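Local coordinates for A151R (African swine fever virus Georgia 2007/1, PDB 7CMA), which binds a zinc ion and is a non-structural viral protein, possibly an oxygenase, whose biochemical role remains uncertain, at residues Asn90-Ser94 with Thr149-Pro154; Pro97-Tyr102 with Val123-Pro129; Ile18-Tyr22 with Lys73-Ile79. All blocks are in the same frame, centred on the assembly; numbering follows the deposited sequence.

In the fold
The three contacts run from a helix pair, across the edge of a sheet, to a zinc-bearing lobe. Interaction 3 closes first along the chain, joining helix 3-28 to helix 72-84. Strand 90-94 then opens interaction 1, which the late loop 149-154 completes; interaction 2 falls within the residues between these two segments. Interaction 1 lies near the middle of the chain, its centre about 13 Å from that of interaction 3 and about 16 Å from that of interaction 2. It touches both: I92 meets I21 and I79, while W93 packs on T99 and P129. Interactions 2 and 3 stand about 27 Å apart between centres, so 90-94 bridges the helical layer and the small three-stranded sheet near the zinc.

Interaction 1. Residues Asn90-Ser94 with Thr149-Pro154; sequences NKIWS and TNIMSP
I92 forms a single backbone bridge with I151: I92 N donates to N150 O at 2.8 Å, and M152 N returns a bond to I92 O at 2.9 Å. One step further the carbonyl partner is replaced by a side chain, since S94 N donates to S153 OG at 2.9 Å in a nearly straight bond (167° at the hydrogen). The pairing thus continues beyond the bridge although 149-154 is an irregular loop.

The same serine also serves the indole. Its CB sits over one face of W93, 3.9 Å from the centroid of the six-membered ring, in a CH-pi contact offset toward the rim. M152 CE and P154 CD approach that ring obliquely, M152 CE coming within 3.7 Å of W93 CE3 because the methionine chain folds back at its last torsion (chi3 20°). NE1 of the indole is bonded to E96 O, which helps to anchor the ring.

The side chains of I92 and I151 run alongside each other in the same direction, with I92 CD1 4.1 Å from I151 CD1. At the more open end, K91 runs extended past the carbonyl of T149. Its NZ donates to a water at 2.9 Å, and this water donates to T149 O, tying the lysine's tip to the loop indirectly. Elsewhere S94 OG is engaged by E24, and the side-chain amide of N90 by T35 and W82 O.

On its other edge the strand pairs with 30-35, through K91 with L34 and W93 with L32. The irregular loop 149-154 therefore lies along the outer edge of strand 90-94, an outermost strand of the five-stranded antiparallel sheet, held there by a single bridge and the serine bond beyond it.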
ATOM      1  N   ASN A  90       6.268 -13.739  16.632  1.00 37.75           N
ATOM      2  CA  ASN A  90       4.973 -13.610  17.357  1.00 36.20           C
ATOM      3  C   ASN A  90       3.828 -13.572  16.342  1.00 40.25           C
ATOM      4  O   ASN A  90       3.690 -12.557  15.615  1.00 37.64           O
ATOM      5  CB  ASN A  90       4.951 -12.392  18.280  1.00 39.47           C
ATOM      6  CG  ASN A  90       5.806 -12.573  19.518  1.00 36.56           C
ATOM      7  OD1 ASN A  90       6.345 -13.659  19.757  1.00 37.07           O
ATOM      8  ND2 ASN A  90       5.832 -11.560  20.370  1.00 35.79           N
ATOM      9  N   LYS A  91       3.059 -14.655  16.274  1.00 34.14           N
ATOM     10  CA  LYS A  91       1.901 -14.780  15.353  1.00 34.83           C
ATOM     11  C   LYS A  91       0.675 -15.180  16.159  1.00 37.72           C
ATOM     12  O   LYS A  91       0.846 -15.705  17.266  1.00 44.28           O
ATOM     13  CB  LYS A  91       2.205 -15.799  14.256  1.00 35.21           C
ATOM     14  CG  LYS A  91       3.317 -15.402  13.303  1.00 42.03           C
ATOM     15  CD  LYS A  91       3.430 -16.318  12.109  1.00 45.89           C
ATOM     16  CE  LYS A  91       4.691 -16.092  11.306  1.00 51.15           C
ATOM     17  NZ  LYS A  91       4.734 -16.968  10.113  1.00 52.49           N
ATOM     18  N   ILE A  92      -0.516 -14.983  15.594  1.00 38.18           N
ATOM     19  CA  ILE A  92      -1.782 -15.305  16.299  1.00 37.87           C
ATOM     20  C   ILE A  92      -2.628 -16.218  15.410  1.00 38.70           C
ATOM     21  O   ILE A  92      -2.553 -16.093  14.168  1.00 36.70           O
ATOM     22  CB  ILE A  92      -2.527 -14.021  16.709  1.00 40.65           C
ATOM     23  CG1 ILE A  92      -2.912 -13.168  15.498  1.00 42.84           C
ATOM     24  CG2 ILE A  92      -1.706 -13.232  17.718  1.00 36.22           C
ATOM     25  CD1 ILE A  92      -4.093 -12.261  15.749  1.00 41.97           C
ATOM     26  N   TRP A  93      -3.347 -17.145  16.035  1.00 42.02           N
ATOM     27  CA  TRP A  93      -4.373 -17.978  15.360  1.00 40.48           C
ATOM     28  C   TRP A  93      -5.761 -17.553  15.846  1.00 38.27           C
ATOM     29  O   TRP A  93      -5.993 -17.601  17.057  1.00 42.59           O
ATOM     30  CB  TRP A  93      -4.105 -19.462  15.631  1.00 37.83           C
ATOM     31  CG  TRP A  93      -5.155 -20.368  15.074  1.00 40.90           C
ATOM     32  CD1 TRP A  93      -6.335 -20.713  15.666  1.00 37.57           C
ATOM     33  CD2 TRP A  93      -5.167 -20.977  13.769  1.00 40.81           C
ATOM     34  NE1 TRP A  93      -7.072 -21.503  14.825  1.00 41.20           N
ATOM     35  CE2 TRP A  93      -6.408 -21.636  13.634  1.00 41.04           C
ATOM     36  CE3 TRP A  93      -4.288 -20.971  12.679  1.00 41.48           C
ATOM     37  CZ2 TRP A  93      -6.746 -22.355  12.488  1.00 43.85           C
ATOM     38  CZ3 TRP A  93      -4.623 -21.681  11.548  1.00 44.95           C
ATOM     39  CH2 TRP A  93      -5.838 -22.361  11.456  1.00 45.85           C
ATOM     40  N   SER A  94      -6.670 -17.231  14.927  1.00 37.53           N
ATOM     41  CA  SER A  94      -8.059 -16.868  15.308  1.00 46.01           C
ATOM     42  C   SER A  94      -9.016 -18.018  14.978  1.00 44.39           C
ATOM     43  O   SER A  94      -9.039 -18.454  13.810  1.00 43.75           O
ATOM     44  CB  SER A  94      -8.496 -15.592  14.651  1.00 46.75           C
ATOM     45  OG  SER A  94      -9.796 -15.229  15.094  1.00 50.42           O
ATOM     46  N   THR A 149       1.390 -10.964   7.934  1.00 40.57           N
ATOM     47  CA  THR A 149       2.161 -12.218   8.138  1.00 44.72           C
ATOM     48  C   THR A 149       1.988 -12.710   9.583  1.00 44.84           C
ATOM     49  O   THR A 149       2.256 -13.900   9.827  1.00 46.34           O
ATOM     50  CB  THR A 149       3.651 -12.041   7.814  1.00 46.74           C
ATOM     51  OG1 THR A 149       4.175 -11.045   8.692  1.00 52.77           O
ATOM     52  CG2 THR A 149       3.908 -11.660   6.371  1.00 50.45           C
ATOM     53  N   ASN A 150       1.522 -11.841  10.490  1.00 43.43           N
ATOM     54  CA  ASN A 150       1.432 -12.163  11.940  1.00 42.74           C
ATOM     55  C   ASN A 150       0.087 -12.826  12.248  1.00 39.91           C
ATOM     56  O   ASN A 150      -0.111 -13.222  13.411  1.00 40.99           O
ATOM     57  CB  ASN A 150       1.632 -10.929  12.817  1.00 40.85           C
ATOM     58  CG  ASN A 150       3.030 -10.368  12.706  1.00 45.32           C
ATOM     59  OD1 ASN A 150       3.997 -11.017  13.100  1.00 49.78           O
ATOM     60  ND2 ASN A 150       3.154  -9.222  12.056  1.00 43.19           N
ATOM     61  N   ILE A 151      -0.817 -12.914  11.270  1.00 37.07           N
ATOM     62  CA  ILE A 151      -2.086 -13.685  11.421  1.00 42.78           C
ATOM     63  C   ILE A 151      -1.949 -15.001  10.656  1.00 42.26           C
ATOM     64  O   ILE A 151      -1.896 -14.966   9.411  1.00 44.86           O
ATOM     65  CB  ILE A 151      -3.318 -12.880  10.971  1.00 43.83           C
ATOM     66  CG1 ILE A 151      -3.257 -11.436  11.474  1.00 48.53           C
ATOM     67  CG2 ILE A 151      -4.596 -13.590  11.406  1.00 41.50           C
ATOM     68  CD1 ILE A 151      -4.576 -10.894  11.957  1.00 49.32           C
ATOM     69  N   MET A 152      -1.725 -16.086  11.389  1.00 42.01           N
ATOM     70  CA  MET A 152      -1.420 -17.422  10.819  1.00 44.69           C
ATOM     71  C   MET A 152      -2.693 -17.990  10.182  1.00 36.96           C
ATOM     72  O   MET A 152      -2.565 -18.710   9.171  1.00 42.56           O
ATOM     73  CB  MET A 152      -0.910 -18.369  11.909  1.00 44.76           C
ATOM     74  CG  MET A 152       0.017 -19.452  11.393  1.00 47.78           C
ATOM     75  SD  MET A 152       0.476 -20.660  12.682  1.00 54.28           S
ATOM     76  CE  MET A 152      -0.832 -20.411  13.878  1.00 64.90           C
ATOM     77  N   SER A 153      -3.843 -17.773  10.831  1.00 47.14           N
ATOM     78  CA  SER A 153      -5.157 -18.374  10.473  1.00 47.26           C
ATOM     79  C   SER A 153      -5.575 -17.900   9.087  1.00 48.19           C
ATOM     80  O   SER A 153      -5.466 -16.719   8.774  1.00 46.98           O
ATOM     81  CB  SER A 153      -6.214 -18.042  11.507  1.00 46.50           C
ATOM     82  OG  SER A 153      -5.935 -16.807  12.136  1.00 45.03           O
ATOM     83  N   PRO A 154      -6.018 -18.815   8.194  1.00 47.55           N
ATOM     84  CA  PRO A 154      -6.597 -18.413   6.913  1.00 52.04           C
ATOM     85  C   PRO A 154      -7.758 -17.418   7.084  1.00 44.98           C
ATOM     86  O   PRO A 154      -8.521 -17.565   8.030  1.00 43.13           O
ATOM     87  CB  PRO A 154      -7.086 -19.739   6.310  1.00 47.09           C
ATOM     88  CG  PRO A 154      -6.176 -20.781   6.934  1.00 46.66           C
ATOM     89  CD  PRO A 154      -5.917 -20.273   8.338  1.00 43.71           C
TER
HETATM   90  O   HOH W   1       2.279 -16.313   8.640  1.00 43.25           O

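Interaction 2. Residues Pro97-Tyr102 with Val123-Pro129; sequences PRTQIY and VSTSVGP
An antiparallel strand pair, T99-Y102 with T125-V127, forms one side of the small three-stranded sheet beside the zinc site. T99 and V127 are a hydrogen-bonded pair, Q100 and S126 a non-hydrogen-bonded one, and I101 and T125 hydrogen-bonded again. T99 N reaches V127 O at 2.9 Å, but the return bond from V127 N to T99 O is more bent, 132° at the hydrogen. At the I101-T125 pair, I101 N donates to T125 O and T125 N to I101 O. The axes of these short strand segments pass 4.6 Å apart at 126°, a strongly twisted pair that keeps its bonds throughout.

Q100 and S126 share one face. The glutamine chain bends at CG (chi2 -77°), which turns its amide back along the neighbouring strand; OE1 accepts from S124 OG at 2.7 Å, the hydroxyl tilted from the amide plane. NE2 comes to 3.2 Å from S126 OG at an angle too poor for a hydrogen bond.

Strand 99-104 is central in this sheet, for its other edge pairs with 107-109, where the backbone of Y102 bonds to that of the zinc ligand H109. The Y102 side chain lies about 9 Å from the metal.

On the other face the I101 chain lies crosswise to V127, with I101 CD1 4.0 Å from V127 CG1. W138 packs against I101, and T99 rests on W93.

Where helix 120-123 ends, V123 covers the Y102 ring: its CG1 stands over one face, 3.8 Å from the centroid, and its CG2 meets CE1 of the tyrosine. Past the other end of the pairing, P97 O abuts the P129 ring at CD, 3.5 Å away.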
ATOM      1  N   PRO A  97      -9.104 -24.119  16.896  1.00 54.67           N
ATOM      2  CA  PRO A  97      -7.735 -24.486  16.537  1.00 56.84           C
ATOM      3  C   PRO A  97      -7.673 -25.517  15.399  1.00 58.60           C
ATOM      4  O   PRO A  97      -6.659 -25.576  14.718  1.00 60.25           O
ATOM      5  CB  PRO A  97      -7.159 -25.085  17.831  1.00 58.45           C
ATOM      6  CG  PRO A  97      -8.005 -24.478  18.931  1.00 62.45           C
ATOM      7  CD  PRO A  97      -9.383 -24.321  18.324  1.00 61.42           C
ATOM      8  N   ARG A  98      -8.734 -26.315  15.235  1.00 59.45           N
ATOM      9  CA  ARG A  98      -8.728 -27.479  14.306  1.00 62.90           C
ATOM     10  C   ARG A  98      -9.224 -27.034  12.924  1.00 57.52           C
ATOM     11  O   ARG A  98     -10.205 -26.275  12.859  1.00 50.09           O
ATOM     12  CB  ARG A  98      -9.566 -28.628  14.876  1.00 72.55           C
ATOM     13  CG  ARG A  98      -8.775 -29.596  15.745  1.00 84.25           C
ATOM     14  CD  ARG A  98      -8.859 -29.259  17.222  1.00 95.97           C
ATOM     15  NE  ARG A  98     -10.098 -29.734  17.825  1.00105.11           N
ATOM     16  CZ  ARG A  98     -10.662 -29.211  18.911  1.00110.25           C
ATOM     17  NH1 ARG A  98     -11.793 -29.714  19.374  1.00109.65           N
ATOM     18  NH2 ARG A  98     -10.099 -28.184  19.524  1.00114.15           N
ATOM     19  N   THR A  99      -8.488 -27.406  11.872  1.00 48.61           N
ATOM     20  CA  THR A  99      -8.862 -27.156  10.455  1.00 47.98           C
ATOM     21  C   THR A  99      -8.816 -28.480   9.688  1.00 51.80           C
ATOM     22  O   THR A  99      -7.849 -29.239   9.874  1.00 54.03           O
ATOM     23  CB  THR A  99      -7.951 -26.101   9.814  1.00 46.53           C
ATOM     24  OG1 THR A  99      -7.992 -24.929  10.622  1.00 43.92           O
ATOM     25  CG2 THR A  99      -8.353 -25.735   8.402  1.00 48.59           C
ATOM     26  N   GLN A 100      -9.847 -28.751   8.893  1.00 50.43           N
ATOM     27  CA  GLN A 100      -9.898 -29.919   7.984  1.00 53.99           C
ATOM     28  C   GLN A 100      -9.041 -29.617   6.751  1.00 51.73           C
ATOM     29  O   GLN A 100      -9.214 -28.532   6.167  1.00 47.17           O
ATOM     30  CB  GLN A 100     -11.351 -30.229   7.618  1.00 60.00           C
ATOM     31  CG  GLN A 100     -12.236 -30.496   8.829  1.00 59.46           C
ATOM     32  CD  GLN A 100     -12.025 -31.875   9.407  1.00 65.35           C
ATOM     33  OE1 GLN A 100     -11.525 -32.780   8.741  1.00 69.07           O
ATOM     34  NE2 GLN A 100     -12.456 -32.057  10.643  1.00 75.03           N
ATOM     35  N   ILE A 101      -8.017 -30.437   6.510  1.00 47.77           N
ATOM     36  CA  ILE A 101      -7.042 -30.241   5.399  1.00 50.57           C
ATOM     37  C   ILE A 101      -6.903 -31.554   4.625  1.00 45.81           C
ATOM     38  O   ILE A 101      -7.194 -32.616   5.203  1.00 55.40           O
ATOM     39  CB  ILE A 101      -5.683 -29.745   5.935  1.00 44.59           C
ATOM     40  CG1 ILE A 101      -4.938 -30.834   6.711  1.00 48.70           C
ATOM     41  CG2 ILE A 101      -5.865 -28.487   6.766  1.00 40.42           C
ATOM     42  CD1 ILE A 101      -3.429 -30.687   6.672  1.00 53.22           C
ATOM     43  N   TYR A 102      -6.583 -31.457   3.337  1.00 54.46           N
ATOM     44  CA  TYR A 102      -6.379 -32.621   2.443  1.00 57.36           C
ATOM     45  C   TYR A 102      -5.212 -32.323   1.504  1.00 59.40           C
ATOM     46  O   TYR A 102      -5.172 -31.213   0.929  1.00 62.31           O
ATOM     47  CB  TYR A 102      -7.659 -32.930   1.662  1.00 63.35           C
ATOM     48  CG  TYR A 102      -7.568 -34.142   0.770  1.00 58.95           C
ATOM     49  CD1 TYR A 102      -7.454 -35.414   1.304  1.00 67.31           C
ATOM     50  CD2 TYR A 102      -7.517 -34.011  -0.607  1.00 64.12           C
ATOM     51  CE1 TYR A 102      -7.346 -36.532   0.492  1.00 69.08           C
ATOM     52  CE2 TYR A 102      -7.406 -35.117  -1.434  1.00 69.61           C
ATOM     53  CZ  TYR A 102      -7.331 -36.383  -0.884  1.00 72.42           C
ATOM     54  OH  TYR A 102      -7.227 -37.476  -1.699  1.00 73.02           O
ATOM     55  N   VAL A 123     -12.870 -37.035   3.341  1.00 85.92           N
ATOM     56  CA  VAL A 123     -11.514 -37.431   2.851  1.00 84.73           C
ATOM     57  C   VAL A 123     -10.449 -36.566   3.545  1.00 75.36           C
ATOM     58  O   VAL A 123      -9.261 -36.937   3.475  1.00 71.84           O
ATOM     59  CB  VAL A 123     -11.423 -37.331   1.315  1.00 81.90           C
ATOM     60  CG1 VAL A 123     -11.060 -35.928   0.852  1.00 77.76           C
ATOM     61  CG2 VAL A 123     -10.454 -38.354   0.741  1.00 87.26           C
ATOM     62  N   SER A 124     -10.879 -35.555   4.312  1.00 71.28           N
ATOM     63  CA  SER A 124      -9.989 -34.559   4.972  1.00 61.75           C
ATOM     64  C   SER A 124      -9.534 -35.087   6.339  1.00 59.93           C
ATOM     65  O   SER A 124     -10.172 -36.023   6.849  1.00 62.45           O
ATOM     66  CB  SER A 124     -10.682 -33.225   5.109  1.00 58.79           C
ATOM     67  OG  SER A 124     -11.736 -33.294   6.057  1.00 55.28           O
ATOM     68  N   THR A 125      -8.528 -34.438   6.937  1.00 56.64           N
ATOM     69  CA  THR A 125      -8.027 -34.747   8.304  1.00 52.47           C
ATOM     70  C   THR A 125      -8.049 -33.473   9.155  1.00 52.07           C
ATOM     71  O   THR A 125      -7.618 -32.420   8.649  1.00 52.99           O
ATOM     72  CB  THR A 125      -6.622 -35.357   8.241  1.00 54.81           C
ATOM     73  OG1 THR A 125      -6.703 -36.504   7.396  1.00 66.07           O
ATOM     74  CG2 THR A 125      -6.077 -35.745   9.597  1.00 52.53           C
ATOM     75  N   SER A 126      -8.547 -33.582  10.390  1.00 52.45           N
ATOM     76  CA  SER A 126      -8.560 -32.495  11.397  1.00 55.94           C
ATOM     77  C   SER A 126      -7.147 -32.296  11.947  1.00 54.99           C
ATOM     78  O   SER A 126      -6.602 -33.247  12.512  1.00 49.70           O
ATOM     79  CB  SER A 126      -9.537 -32.795  12.500  1.00 57.59           C
ATOM     80  OG  SER A 126     -10.191 -31.612  12.927  1.00 64.58           O
ATOM     81  N   VAL A 127      -6.647 -31.066  11.895  1.00 50.29           N
ATOM     82  CA  VAL A 127      -5.201 -30.760  12.080  1.00 54.89           C
ATOM     83  C   VAL A 127      -5.090 -29.416  12.810  1.00 61.55           C
ATOM     84  O   VAL A 127      -6.067 -28.639  12.735  1.00 47.13           O
ATOM     85  CB  VAL A 127      -4.478 -30.771  10.719  1.00 59.95           C
ATOM     86  CG1 VAL A 127      -3.768 -29.461  10.425  1.00 53.45           C
ATOM     87  CG2 VAL A 127      -3.523 -31.948  10.603  1.00 60.71           C
ATOM     88  N   GLY A 128      -4.121 -29.313  13.727  1.00 51.00           N
ATOM     89  CA  GLY A 128      -3.878 -28.114  14.553  1.00 48.81           C
ATOM     90  C   GLY A 128      -3.390 -26.938  13.709  1.00 35.20           C
ATOM     91  O   GLY A 128      -3.278 -27.046  12.495  1.00 39.43           O
ATOM     92  N   PRO A 129      -3.191 -25.751  14.318  1.00 44.01           N
ATOM     93  CA  PRO A 129      -2.853 -24.546  13.560  1.00 44.67           C
ATOM     94  C   PRO A 129      -1.434 -24.540  12.955  1.00 42.35           C
ATOM     95  O   PRO A 129      -1.219 -23.813  12.022  1.00 34.91           O
ATOM     96  CB  PRO A 129      -2.998 -23.438  14.610  1.00 43.95           C
ATOM     97  CG  PRO A 129      -2.681 -24.132  15.919  1.00 51.21           C
ATOM     98  CD  PRO A 129      -3.281 -25.512  15.766  1.00 43.75           C
TER

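Interaction 3. Residues Ile18-Tyr22 with Lys73-Ile79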
ATOM      1  N   ILE A  18      -4.807  -3.895  14.219  1.00 37.77           N
ATOM      2  CA  ILE A  18      -5.710  -3.845  15.409  1.00 44.24           C
ATOM      3  C   ILE A  18      -7.156  -4.047  14.944  1.00 45.75           C
ATOM      4  O   ILE A  18      -7.884  -4.801  15.612  1.00 46.66           O
ATOM      5  CB  ILE A  18      -5.542  -2.532  16.199  1.00 42.58           C
ATOM      6  CG1 ILE A  18      -4.226  -2.513  16.980  1.00 44.93           C
ATOM      7  CG2 ILE A  18      -6.740  -2.291  17.104  1.00 45.51           C
ATOM      8  CD1 ILE A  18      -3.994  -1.242  17.775  1.00 53.18           C
ATOM      9  N   GLU A  19      -7.561  -3.383  13.858  1.00 45.45           N
ATOM     10  CA  GLU A  19      -8.941  -3.502  13.311  1.00 48.89           C
ATOM     11  C   GLU A  19      -9.183  -4.957  12.887  1.00 43.77           C
ATOM     12  O   GLU A  19     -10.215  -5.519  13.275  1.00 46.81           O
ATOM     13  CB  GLU A  19      -9.156  -2.539  12.139  1.00 52.66           C
ATOM     14  CG  GLU A  19     -10.615  -2.407  11.720  1.00 55.71           C
ATOM     15  CD  GLU A  19     -11.484  -1.571  12.650  1.00 71.31           C
ATOM     16  OE1 GLU A  19     -10.946  -1.036  13.645  1.00 74.06           O
ATOM     17  OE2 GLU A  19     -12.706  -1.490  12.400  1.00 73.49           O
ATOM     18  N   CYS A  20      -8.222  -5.554  12.183  1.00 41.79           N
ATOM     19  CA  CYS A  20      -8.272  -6.981  11.775  1.00 43.74           C
ATOM     20  C   CYS A  20      -8.439  -7.879  13.010  1.00 39.21           C
ATOM     21  O   CYS A  20      -9.369  -8.717  13.016  1.00 42.32           O
ATOM     22  CB  CYS A  20      -7.021  -7.368  11.000  1.00 48.11           C
ATOM     23  SG  CYS A  20      -7.154  -8.990  10.208  1.00 51.03           S
ATOM     24  N   ILE A  21      -7.594  -7.696  14.027  1.00 39.85           N
ATOM     25  CA  ILE A  21      -7.640  -8.523  15.272  1.00 39.27           C
ATOM     26  C   ILE A  21      -8.986  -8.296  15.963  1.00 47.22           C
ATOM     27  O   ILE A  21      -9.598  -9.287  16.395  1.00 46.94           O
ATOM     28  CB  ILE A  21      -6.458  -8.206  16.204  1.00 40.05           C
ATOM     29  CG1 ILE A  21      -5.117  -8.492  15.520  1.00 38.79           C
ATOM     30  CG2 ILE A  21      -6.596  -8.961  17.517  1.00 43.95           C
ATOM     31  CD1 ILE A  21      -3.930  -7.933  16.248  1.00 40.87           C
ATOM     32  N   TYR A  22      -9.399  -7.032  16.099  1.00 45.85           N
ATOM     33  CA  TYR A  22     -10.676  -6.643  16.749  1.00 44.34           C
ATOM     34  C   TYR A  22     -11.816  -7.465  16.143  1.00 42.10           C
ATOM     35  O   TYR A  22     -12.616  -8.049  16.902  1.00 53.90           O
ATOM     36  CB  TYR A  22     -10.933  -5.139  16.600  1.00 49.54           C
ATOM     37  CG  TYR A  22     -12.327  -4.702  16.978  1.00 52.22           C
ATOM     38  CD1 TYR A  22     -12.733  -4.668  18.303  1.00 63.15           C
ATOM     39  CD2 TYR A  22     -13.274  -4.415  16.008  1.00 60.22           C
ATOM     40  CE1 TYR A  22     -14.020  -4.299  18.657  1.00 62.50           C
ATOM     41  CE2 TYR A  22     -14.571  -4.060  16.344  1.00 62.36           C
ATOM     42  CZ  TYR A  22     -14.937  -3.974  17.675  1.00 62.67           C
ATOM     43  OH  TYR A  22     -16.205  -3.599  18.025  1.00 60.37           O
ATOM     44  N   LYS A  73     -11.528  -4.176  21.575  1.00 53.90           N
ATOM     45  CA  LYS A  73     -10.622  -3.177  20.945  1.00 51.95           C
ATOM     46  C   LYS A  73      -9.362  -3.029  21.803  1.00 47.71           C
ATOM     47  O   LYS A  73      -8.255  -2.968  21.226  1.00 52.36           O
ATOM     48  CB  LYS A  73     -11.322  -1.827  20.768  1.00 64.45           C
ATOM     49  CG  LYS A  73     -10.595  -0.843  19.859  1.00 74.02           C
ATOM     50  CD  LYS A  73     -10.226  -1.421  18.503  1.00 84.30           C
ATOM     51  CE  LYS A  73     -10.701  -0.569  17.343  1.00 81.78           C
ATOM     52  NZ  LYS A  73      -9.855  -0.766  16.141  1.00 79.04           N
ATOM     53  N   ASN A  74      -9.521  -2.994  23.129  1.00 43.05           N
ATOM     54  CA  ASN A  74      -8.379  -2.828  24.061  1.00 45.15           C
ATOM     55  C   ASN A  74      -7.530  -4.100  24.033  1.00 42.18           C
ATOM     56  O   ASN A  74      -6.301  -3.980  24.145  1.00 45.42           O
ATOM     57  CB  ASN A  74      -8.830  -2.471  25.481  1.00 54.42           C
ATOM     58  CG  ASN A  74      -8.975  -0.977  25.690  1.00 66.98           C
ATOM     59  OD1 ASN A  74      -8.266  -0.185  25.070  1.00 74.74           O
ATOM     60  ND2 ASN A  74      -9.927  -0.579  26.518  1.00 62.58           N
ATOM     61  N   ILE A  75      -8.160  -5.272  23.900  1.00 47.63           N
ATOM     62  CA  ILE A  75      -7.419  -6.566  23.812  1.00 44.92           C
ATOM     63  C   ILE A  75      -6.661  -6.606  22.483  1.00 42.26           C
ATOM     64  O   ILE A  75      -5.454  -6.912  22.506  1.00 44.10           O
ATOM     65  CB  ILE A  75      -8.363  -7.773  23.969  1.00 54.11           C
ATOM     66  CG1 ILE A  75      -9.246  -7.640  25.213  1.00 50.20           C
ATOM     67  CG2 ILE A  75      -7.568  -9.072  23.959  1.00 51.00           C
ATOM     68  CD1 ILE A  75      -9.497  -8.935  25.941  1.00 54.73           C
ATOM     69  N   ALA A  76      -7.311  -6.184  21.395  1.00 42.09           N
ATOM     70  CA  ALA A  76      -6.680  -6.103  20.056  1.00 43.69           C
ATOM     71  C   ALA A  76      -5.383  -5.289  20.141  1.00 42.30           C
ATOM     72  O   ALA A  76      -4.394  -5.695  19.508  1.00 39.51           O
ATOM     73  CB  ALA A  76      -7.641  -5.507  19.065  1.00 45.67           C
ATOM     74  N   LYS A  77      -5.407  -4.164  20.863  1.00 44.59           N
ATOM     75  CA  LYS A  77      -4.235  -3.261  21.033  1.00 53.04           C
ATOM     76  C   LYS A  77      -3.140  -3.977  21.833  1.00 45.58           C
ATOM     77  O   LYS A  77      -1.971  -3.875  21.437  1.00 44.20           O
ATOM     78  CB  LYS A  77      -4.650  -1.966  21.737  1.00 58.39           C
ATOM     79  CG  LYS A  77      -3.562  -0.904  21.823  1.00 63.76           C
ATOM     80  CD  LYS A  77      -4.100   0.497  22.021  1.00 74.35           C
ATOM     81  CE  LYS A  77      -5.300   0.800  21.146  1.00 78.87           C
ATOM     82  NZ  LYS A  77      -6.014   2.019  21.595  1.00 82.33           N
ATOM     83  N   MET A  78      -3.515  -4.664  22.918  1.00 49.00           N
ATOM     84  CA  MET A  78      -2.583  -5.473  23.754  1.00 53.15           C
ATOM     85  C   MET A  78      -1.915  -6.540  22.884  1.00 43.91           C
ATOM     86  O   MET A  78      -0.689  -6.733  23.017  1.00 39.60           O
ATOM     87  CB  MET A  78      -3.323  -6.162  24.906  1.00 64.63           C
ATOM     88  CG  MET A  78      -3.712  -5.224  26.033  1.00 76.80           C
ATOM     89  SD  MET A  78      -4.979  -5.937  27.121  1.00 79.44           S
ATOM     90  CE  MET A  78      -4.900  -4.804  28.507  1.00 83.31           C
ATOM     91  N   ILE A  79      -2.684  -7.183  22.002  1.00 44.97           N
ATOM     92  CA  ILE A  79      -2.171  -8.267  21.116  1.00 43.23           C
ATOM     93  C   ILE A  79      -1.220  -7.660  20.069  1.00 41.51           C
ATOM     94  O   ILE A  79      -0.147  -8.249  19.857  1.00 40.22           O
ATOM     95  CB  ILE A  79      -3.327  -9.062  20.479  1.00 41.43           C
ATOM     96  CG1 ILE A  79      -4.134  -9.817  21.539  1.00 44.40           C
ATOM     97  CG2 ILE A  79      -2.804  -9.999  19.400  1.00 49.33           C
ATOM     98  CD1 ILE A  79      -5.359 -10.513  21.003  1.00 47.62           C
TER
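A76 presents its methyl group to helix 18-22, where I18, I21 and Y22 close round it. A76 CB lies 3.5 Å from I18 O and 3.9 Å from I21 CG2, while the CB of Y22 borders it on another side. So small a side chain lets the axes of the two segments come within 8.4 Å, at 125° between their directions.

The Y22 ring turns an edge, not a face, to the lysine backbone, with Y22 CD1 3.5 Å from K73 N. The K73 side chain itself runs crosswise to that of Y22. It bends at chi2 and chi3 (52° and 127°), passing over I18 CG2 to reach E19. There K73 NZ donates to E19 OE1 at 2.7 Å in a salt bridge, meeting the oxygen nearly along its C-O bond. E19 starts out away from the other helix and is brought back by the bend at its own chi2; it also touches I5 of the second subunit.

Beyond A76, I18 CD1 lies against the start of the K77 side chain, and the I21 and I79 side chains pass each other at a slant, I21 CD1 3.9 Å from I79 CG2.

I21 and I79 both pack on I92 of strand 90-94, and I79 also on I43 of strand 38-46, so the helix pair packs against the five-stranded sheet at these two strands.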